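Transcriptional regulator, LacI family protein (Rhodococcus jostii, PDB 3K9C) probably acts as a DNA-binding transcription factor of the LacI family, recognising cis-regulatory sequences to control transcription. Local coordinates at residues D202-S207 / A213-V218; A130-A135 / H177-M182. All blocks are in the same frame, centred on the assembly; numbering follows the deposited sequence.

Contact 1: D202-S207 / A213-V218; sequences DLLVRS and ADISVV
Leu-204, on the last turn of helix 194-206, sends its two methyl branches against two different side chains of the segment 213-218. Leu-204 CD2 meets Ile-215 CD1 at 3.8 Å, the two side chains standing nearly perpendicular. Leu-204 CD1 reaches Val-217 CG2, also at 3.8 Å, and here the side chains run antiparallel alongside one another; the same Leu-204 CD1 lies 4.0 Å from Ile-215 CG2. With CG of Leu-204 anti to its carbonyl carbon (chi1 -72°) and the chain extended beyond, the fork spans both partners. All three residues are buried, and Leu-204 is enclosed further by Met-176 and Leu-180 of helix 169-181.

By contrast, the end of the helix is partly exposed at Arg-206 and Ser-207, and more polar. The guanidinium of Arg-206 folds back along the helix, its NH1 donating in the plane of the group to Asp-202 O at 3.0 Å. That carbonyl also accepts from Arg-206 N, the two donors arriving from opposite faces of its plane. Ser-207 OG turns back to Leu-203 O at 2.6 Å, from above the carbonyl plane. Asp-202 and Arg-206 also pack on His-230 of the second subunit.

The contact belongs to the beta-alpha-beta unit of strand 188-191, helix 194-206 and strand 216-218, joining the helix end to the strand that follows and the residue just before it. No hydrogen bond crosses it: the contact itself is apolar burial of methyl groups, while Arg-206 and Ser-207 bond back into their own helix and polar groups of 213-218 bond elsewhere.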
ATOM      1  N   ASP B 202      15.220  -1.165  -7.279  1.00 27.93           N
ATOM      2  CA  ASP B 202      15.818  -0.148  -6.413  1.00 30.78           C
ATOM      3  C   ASP B 202      17.301  -0.414  -6.206  1.00 31.33           C
ATOM      4  O   ASP B 202      18.117   0.510  -6.230  1.00 31.94           O
ATOM      5  CB  ASP B 202      15.165  -0.122  -5.031  1.00 32.30           C
ATOM      6  CG  ASP B 202      13.698   0.214  -5.074  1.00 37.46           C
ATOM      7  OD1 ASP B 202      13.273   0.976  -5.971  1.00 39.63           O
ATOM      8  OD2 ASP B 202      12.970  -0.278  -4.180  1.00 42.97           O
ATOM      9  N   LEU B 203      17.640  -1.676  -5.978  1.00 30.57           N
ATOM     10  CA  LEU B 203      19.026  -2.058  -5.762  1.00 30.27           C
ATOM     11  C   LEU B 203      19.836  -1.921  -7.039  1.00 31.62           C
ATOM     12  O   LEU B 203      20.931  -1.358  -7.030  1.00 32.06           O
ATOM     13  CB  LEU B 203      19.122  -3.507  -5.275  1.00 30.28           C
ATOM     14  CG  LEU B 203      20.578  -3.950  -5.102  1.00 31.71           C
ATOM     15  CD1 LEU B 203      21.120  -3.297  -3.848  1.00 33.86           C
ATOM     16  CD2 LEU B 203      20.692  -5.458  -5.005  1.00 30.51           C
ATOM     17  N   LEU B 204      19.299  -2.449  -8.134  1.00 31.89           N
ATOM     18  CA  LEU B 204      19.985  -2.403  -9.422  1.00 32.48           C
ATOM     19  C   LEU B 204      20.316  -0.990  -9.884  1.00 32.32           C
ATOM     20  O   LEU B 204      21.416  -0.736 -10.364  1.00 31.62           O
ATOM     21  CB  LEU B 204      19.146  -3.107 -10.495  1.00 32.32           C
ATOM     22  CG  LEU B 204      19.069  -4.633 -10.409  1.00 32.53           C
ATOM     23  CD1 LEU B 204      18.191  -5.170 -11.530  1.00 32.34           C
ATOM     24  CD2 LEU B 204      20.472  -5.212 -10.517  1.00 32.70           C
ATOM     25  N   VAL B 205      19.366  -0.071  -9.747  1.00 32.36           N
ATOM     26  CA  VAL B 205      19.606   1.298 -10.177  1.00 33.49           C
ATOM     27  C   VAL B 205      20.611   1.983  -9.253  1.00 34.24           C
ATOM     28  O   VAL B 205      21.424   2.777  -9.703  1.00 33.56           O
ATOM     29  CB  VAL B 205      18.287   2.115 -10.235  1.00 32.11           C
ATOM     30  CG1 VAL B 205      17.718   2.303  -8.854  1.00 31.80           C
ATOM     31  CG2 VAL B 205      18.540   3.460 -10.895  1.00 33.93           C
ATOM     32  N   ARG B 206      20.563   1.658  -7.964  1.00 35.97           N
ATOM     33  CA  ARG B 206      21.482   2.250  -6.992  1.00 38.26           C
ATOM     34  C   ARG B 206      22.865   1.633  -7.115  1.00 40.13           C
ATOM     35  O   ARG B 206      23.844   2.158  -6.580  1.00 40.13           O
ATOM     36  CB  ARG B 206      20.961   2.048  -5.566  1.00 37.69           C
ATOM     37  CG  ARG B 206      19.758   2.901  -5.217  1.00 38.31           C
ATOM     38  CD  ARG B 206      19.221   2.545  -3.840  1.00 40.48           C
ATOM     39  NE  ARG B 206      18.172   3.461  -3.403  1.00 43.46           N
ATOM     40  CZ  ARG B 206      17.000   3.618  -4.012  1.00 44.99           C
ATOM     41  NH1 ARG B 206      16.705   2.916  -5.102  1.00 44.58           N
ATOM     42  NH2 ARG B 206      16.118   4.484  -3.527  1.00 45.03           N
ATOM     43  N   SER B 207      22.940   0.515  -7.825  1.00 41.75           N
ATOM     44  CA  SER B 207      24.200  -0.180  -8.023  1.00 43.36           C
ATOM     45  C   SER B 207      24.835   0.240  -9.338  1.00 44.01           C
ATOM     46  O   SER B 207      25.905  -0.243  -9.702  1.00 44.46           O
ATOM     47  CB  SER B 207      23.965  -1.687  -8.011  1.00 45.06           C
ATOM     48  OG  SER B 207      23.429  -2.080  -6.760  1.00 47.65           O
ATOM     49  N   ALA B 213      18.679  -2.656 -20.072  1.00 30.68           N
ATOM     50  CA  ALA B 213      19.983  -2.693 -20.732  1.00 31.17           C
ATOM     51  C   ALA B 213      20.925  -3.766 -20.177  1.00 31.56           C
ATOM     52  O   ALA B 213      21.325  -4.686 -20.893  1.00 31.87           O
ATOM     53  CB  ALA B 213      20.645  -1.325 -20.642  1.00 32.57           C
ATOM     54  N   ASP B 214      21.282  -3.647 -18.904  1.00 30.68           N
ATOM     55  CA  ASP B 214      22.170  -4.618 -18.284  1.00 30.81           C
ATOM     56  C   ASP B 214      21.433  -5.872 -17.823  1.00 29.85           C
ATOM     57  O   ASP B 214      21.831  -6.988 -18.157  1.00 29.10           O
ATOM     58  CB  ASP B 214      22.892  -3.988 -17.090  1.00 33.76           C
ATOM     59  CG  ASP B 214      23.941  -2.971 -17.510  1.00 37.69           C
ATOM     60  OD1 ASP B 214      24.851  -3.343 -18.279  1.00 41.65           O
ATOM     61  OD2 ASP B 214      23.863  -1.805 -17.069  1.00 39.61           O
ATOM     62  N   ILE B 215      20.356  -5.675 -17.063  1.00 26.91           N
ATOM     63  CA  ILE B 215      19.565  -6.772 -16.512  1.00 25.63           C
ATOM     64  C   ILE B 215      18.055  -6.552 -16.693  1.00 26.05           C
ATOM     65  O   ILE B 215      17.555  -5.431 -16.539  1.00 24.76           O
ATOM     66  CB  ILE B 215      19.857  -6.927 -14.990  1.00 26.76           C
ATOM     67  CG1 ILE B 215      21.305  -7.366 -14.783  1.00 26.17           C
ATOM     68  CG2 ILE B 215      18.889  -7.927 -14.345  1.00 25.86           C
ATOM     69  CD1 ILE B 215      21.707  -7.436 -13.339  1.00 28.49           C
ATOM     70  N   SER B 216      17.342  -7.629 -17.025  1.00 23.45           N
ATOM     71  CA  SER B 216      15.894  -7.576 -17.191  1.00 22.51           C
ATOM     72  C   SER B 216      15.229  -8.058 -15.906  1.00 20.89           C
ATOM     73  O   SER B 216      15.757  -8.922 -15.199  1.00 22.44           O
ATOM     74  CB  SER B 216      15.442  -8.447 -18.365  1.00 21.42           C
ATOM     75  OG  SER B 216      15.733  -7.828 -19.609  1.00 22.19           O
ATOM     76  N   VAL B 217      14.068  -7.494 -15.603  1.00 19.99           N
ATOM     77  CA  VAL B 217      13.345  -7.847 -14.395  1.00 18.04           C
ATOM     78  C   VAL B 217      11.869  -8.049 -14.706  1.00 18.38           C
ATOM     79  O   VAL B 217      11.289  -7.284 -15.468  1.00 17.39           O
ATOM     80  CB  VAL B 217      13.466  -6.719 -13.321  1.00 17.66           C
ATOM     81  CG1 VAL B 217      12.764  -7.141 -12.023  1.00 17.00           C
ATOM     82  CG2 VAL B 217      14.929  -6.405 -13.063  1.00 17.30           C
ATOM     83  N   VAL B 218      11.276  -9.076 -14.107  1.00 16.53           N
ATOM     84  CA  VAL B 218       9.855  -9.375 -14.277  1.00 17.32           C
ATOM     85  C   VAL B 218       9.208  -9.517 -12.891  1.00 18.10           C
ATOM     86  O   VAL B 218       9.764 -10.173 -11.997  1.00 18.54           O
ATOM     87  CB  VAL B 218       9.629 -10.701 -15.030  1.00 16.81           C
ATOM     88  CG1 VAL B 218       8.144 -10.979 -15.123  1.00 15.92           C
ATOM     89  CG2 VAL B 218      10.240 -10.630 -16.410  1.00 18.48           C
TER

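Contact 2: A130-A135 / H177-M182; sequences AHIDGA and HTLLEM
Ala-130 and Ile-132, two residues apart on strand 129-133, receive a single side chain from helix 169-181, that of Leu-179. Leu-179 CD1 sits 3.7 Å from Ala-130 CB. The same Leu-179 CD1 lies 3.9 Å from Ile-132 CG1. Leu-179 CD2 also leans on Ala-130 CB, at 3.9 Å. The small alanine thus meets both branches of the leucine, whereas Ile-132 lies obliquely across it. A chi1 of -64° sets Leu-179 CG beside the backbone N, and from there the fork is carried down onto the strand.

In the next shell, Pro-186 touches both Ala-130 and Leu-179, and Val-163 of strand 160-164 touches both Ile-132 and Leu-179. His-131 points away from the helix, and its ND1 is hydrogen-bonded to Val-190 O. Farther along, Asp-133 OD1 accepts from Ala-135 N at 2.9 Å in an Asx turn, and Asp-133 OD2 forms a salt bridge with Arg-144.

At this point helix 169-181 meets the parallel sheet through apolar groups alone. No hydrogen bond crosses between the two segments, so dispersion and the burial of three hydrophobic side chains account for the contact.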
ATOM      1  N   ALA B 130      17.442 -15.928 -13.071  1.00 19.21           N
ATOM      2  CA  ALA B 130      17.239 -16.167 -11.660  1.00 18.83           C
ATOM      3  C   ALA B 130      15.821 -15.890 -11.193  1.00 19.48           C
ATOM      4  O   ALA B 130      15.084 -15.088 -11.778  1.00 19.26           O
ATOM      5  CB  ALA B 130      18.216 -15.328 -10.851  1.00 17.71           C
ATOM      6  N   HIS B 131      15.441 -16.579 -10.126  1.00 17.81           N
ATOM      7  CA  HIS B 131      14.133 -16.397  -9.537  1.00 17.66           C
ATOM      8  C   HIS B 131      14.321 -16.140  -8.051  1.00 18.08           C
ATOM      9  O   HIS B 131      15.081 -16.851  -7.381  1.00 17.73           O
ATOM     10  CB  HIS B 131      13.262 -17.647  -9.758  1.00 15.93           C
ATOM     11  CG  HIS B 131      11.952 -17.609  -9.032  1.00 13.48           C
ATOM     12  ND1 HIS B 131      11.025 -16.604  -9.218  1.00 15.89           N
ATOM     13  CD2 HIS B 131      11.425 -18.441  -8.105  1.00 13.94           C
ATOM     14  CE1 HIS B 131       9.983 -16.820  -8.436  1.00 15.55           C
ATOM     15  NE2 HIS B 131      10.199 -17.931  -7.752  1.00 14.18           N
ATOM     16  N   ILE B 132      13.680 -15.087  -7.552  1.00 15.65           N
ATOM     17  CA  ILE B 132      13.715 -14.775  -6.127  1.00 17.50           C
ATOM     18  C   ILE B 132      12.318 -15.256  -5.716  1.00 19.88           C
ATOM     19  O   ILE B 132      11.308 -14.637  -6.074  1.00 18.08           O
ATOM     20  CB  ILE B 132      13.906 -13.245  -5.882  1.00 18.52           C
ATOM     21  CG1 ILE B 132      15.250 -12.797  -6.463  1.00 18.92           C
ATOM     22  CG2 ILE B 132      13.873 -12.934  -4.378  1.00 19.03           C
ATOM     23  CD1 ILE B 132      15.530 -11.296  -6.349  1.00 20.14           C
ATOM     24  N   ASP B 133      12.259 -16.389  -5.015  1.00 19.74           N
ATOM     25  CA  ASP B 133      10.972 -16.972  -4.630  1.00 20.55           C
ATOM     26  C   ASP B 133      10.268 -16.332  -3.445  1.00 21.24           C
ATOM     27  O   ASP B 133      10.835 -15.493  -2.745  1.00 22.36           O
ATOM     28  CB  ASP B 133      11.102 -18.490  -4.395  1.00 23.24           C
ATOM     29  CG  ASP B 133      11.858 -18.840  -3.123  1.00 24.88           C
ATOM     30  OD1 ASP B 133      11.786 -18.080  -2.131  1.00 23.88           O
ATOM     31  OD2 ASP B 133      12.511 -19.905  -3.112  1.00 28.16           O
ATOM     32  N   GLY B 134       9.022 -16.738  -3.232  1.00 20.61           N
ATOM     33  CA  GLY B 134       8.241 -16.177  -2.148  1.00 24.05           C
ATOM     34  C   GLY B 134       8.278 -16.960  -0.855  1.00 24.43           C
ATOM     35  O   GLY B 134       7.409 -16.792  -0.004  1.00 23.25           O
ATOM     36  N   ALA B 135       9.284 -17.817  -0.706  1.00 26.53           N
ATOM     37  CA  ALA B 135       9.422 -18.622   0.494  1.00 28.04           C
ATOM     38  C   ALA B 135       8.179 -19.478   0.685  1.00 29.80           C
ATOM     39  O   ALA B 135       7.811 -20.242  -0.200  1.00 31.84           O
ATOM     40  CB  ALA B 135       9.642 -17.725   1.710  1.00 28.07           C
ATOM     41  N   HIS B 177      21.004  -8.622  -4.322  1.00 30.18           N
ATOM     42  CA  HIS B 177      22.363  -8.423  -3.843  1.00 32.26           C
ATOM     43  C   HIS B 177      23.075  -9.777  -3.890  1.00 31.38           C
ATOM     44  O   HIS B 177      24.173  -9.902  -4.439  1.00 30.76           O
ATOM     45  CB  HIS B 177      22.327  -7.893  -2.411  1.00 36.66           C
ATOM     46  CG  HIS B 177      23.670  -7.813  -1.762  1.00 40.88           C
ATOM     47  ND1 HIS B 177      24.688  -7.028  -2.258  1.00 42.69           N
ATOM     48  CD2 HIS B 177      24.173  -8.442  -0.672  1.00 42.24           C
ATOM     49  CE1 HIS B 177      25.762  -7.179  -1.502  1.00 43.83           C
ATOM     50  NE2 HIS B 177      25.476  -8.030  -0.534  1.00 43.42           N
ATOM     51  N   THR B 178      22.431 -10.792  -3.324  1.00 29.15           N
ATOM     52  CA  THR B 178      22.985 -12.143  -3.312  1.00 29.53           C
ATOM     53  C   THR B 178      23.335 -12.566  -4.739  1.00 29.93           C
ATOM     54  O   THR B 178      24.440 -13.039  -5.002  1.00 31.23           O
ATOM     55  CB  THR B 178      21.969 -13.163  -2.756  1.00 29.92           C
ATOM     56  OG1 THR B 178      21.552 -12.768  -1.442  1.00 27.75           O
ATOM     57  CG2 THR B 178      22.582 -14.542  -2.703  1.00 29.29           C
ATOM     58  N   LEU B 179      22.386 -12.382  -5.657  1.00 28.71           N
ATOM     59  CA  LEU B 179      22.575 -12.756  -7.055  1.00 27.59           C
ATOM     60  C   LEU B 179      23.735 -12.028  -7.714  1.00 28.20           C
ATOM     61  O   LEU B 179      24.446 -12.604  -8.530  1.00 28.30           O
ATOM     62  CB  LEU B 179      21.283 -12.510  -7.854  1.00 22.17           C
ATOM     63  CG  LEU B 179      20.100 -13.379  -7.400  1.00 21.99           C
ATOM     64  CD1 LEU B 179      18.801 -12.959  -8.107  1.00 14.77           C
ATOM     65  CD2 LEU B 179      20.434 -14.842  -7.678  1.00 18.66           C
ATOM     66  N   LEU B 180      23.930 -10.761  -7.367  1.00 30.83           N
ATOM     67  CA  LEU B 180      25.021  -9.985  -7.951  1.00 33.88           C
ATOM     68  C   LEU B 180      26.397 -10.447  -7.473  1.00 35.86           C
ATOM     69  O   LEU B 180      27.393 -10.284  -8.173  1.00 35.43           O
ATOM     70  CB  LEU B 180      24.831  -8.495  -7.654  1.00 33.33           C
ATOM     71  CG  LEU B 180      23.729  -7.824  -8.479  1.00 33.39           C
ATOM     72  CD1 LEU B 180      23.508  -6.395  -8.004  1.00 34.33           C
ATOM     73  CD2 LEU B 180      24.126  -7.849  -9.954  1.00 31.38           C
ATOM     74  N   GLU B 181      26.437 -11.036  -6.284  1.00 39.54           N
ATOM     75  CA  GLU B 181      27.682 -11.524  -5.699  1.00 43.97           C
ATOM     76  C   GLU B 181      28.141 -12.834  -6.342  1.00 45.82           C
ATOM     77  O   GLU B 181      29.294 -13.234  -6.195  1.00 46.43           O
ATOM     78  CB  GLU B 181      27.490 -11.750  -4.198  1.00 45.60           C
ATOM     79  CG  GLU B 181      27.008 -10.536  -3.439  1.00 50.63           C
ATOM     80  CD  GLU B 181      28.142  -9.626  -3.027  1.00 53.77           C
ATOM     81  OE1 GLU B 181      28.998 -10.083  -2.238  1.00 55.17           O
ATOM     82  OE2 GLU B 181      28.178  -8.461  -3.488  1.00 55.54           O
HETATM   83  N   MSE B 182      27.234 -13.498  -7.053  1.00 47.07           N
HETATM   84  CA  MSE B 182      27.539 -14.777  -7.689  1.00 49.84           C
HETATM   85  C   MSE B 182      28.666 -14.791  -8.713  1.00 49.44           C
HETATM   86  O   MSE B 182      28.976 -13.774  -9.335  1.00 49.28           O
HETATM   87  CB  MSE B 182      26.298 -15.342  -8.361  1.00 53.39           C
HETATM   88  CG  MSE B 182      25.202 -15.727  -7.406  1.00 58.41           C
HETATM   89 SE   MSE B 182      23.933 -16.788  -8.355  1.00 67.89          SE
HETATM   90  CE  MSE B 182      24.453 -18.523  -7.666  1.00 61.65           C
TER

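Overall arrangement
After the first strands and helices, up to helix 110-123, the chain forms strand 129-133, then passes through helix 140-153 and strand 160-164 before helix 169-181 returns to strand 129-133, closing the long loop of contact 2. Only afterwards, beyond strand 188-191, does helix 194-206 lead into contact 1, a short closure with five residues between its segments. The two loops follow in series, neither nested nor crossed. Their centres lie 13 Å apart, and helices 169-181 and 194-206 meet between them: Leu-180 touches Leu-203, Leu-204 and Ile-215. Together they tie neighbouring helices to one four-stranded parallel sheet, within the periplasmic binding protein-like domain, at an inner strand and at an outermost strand, 216-218.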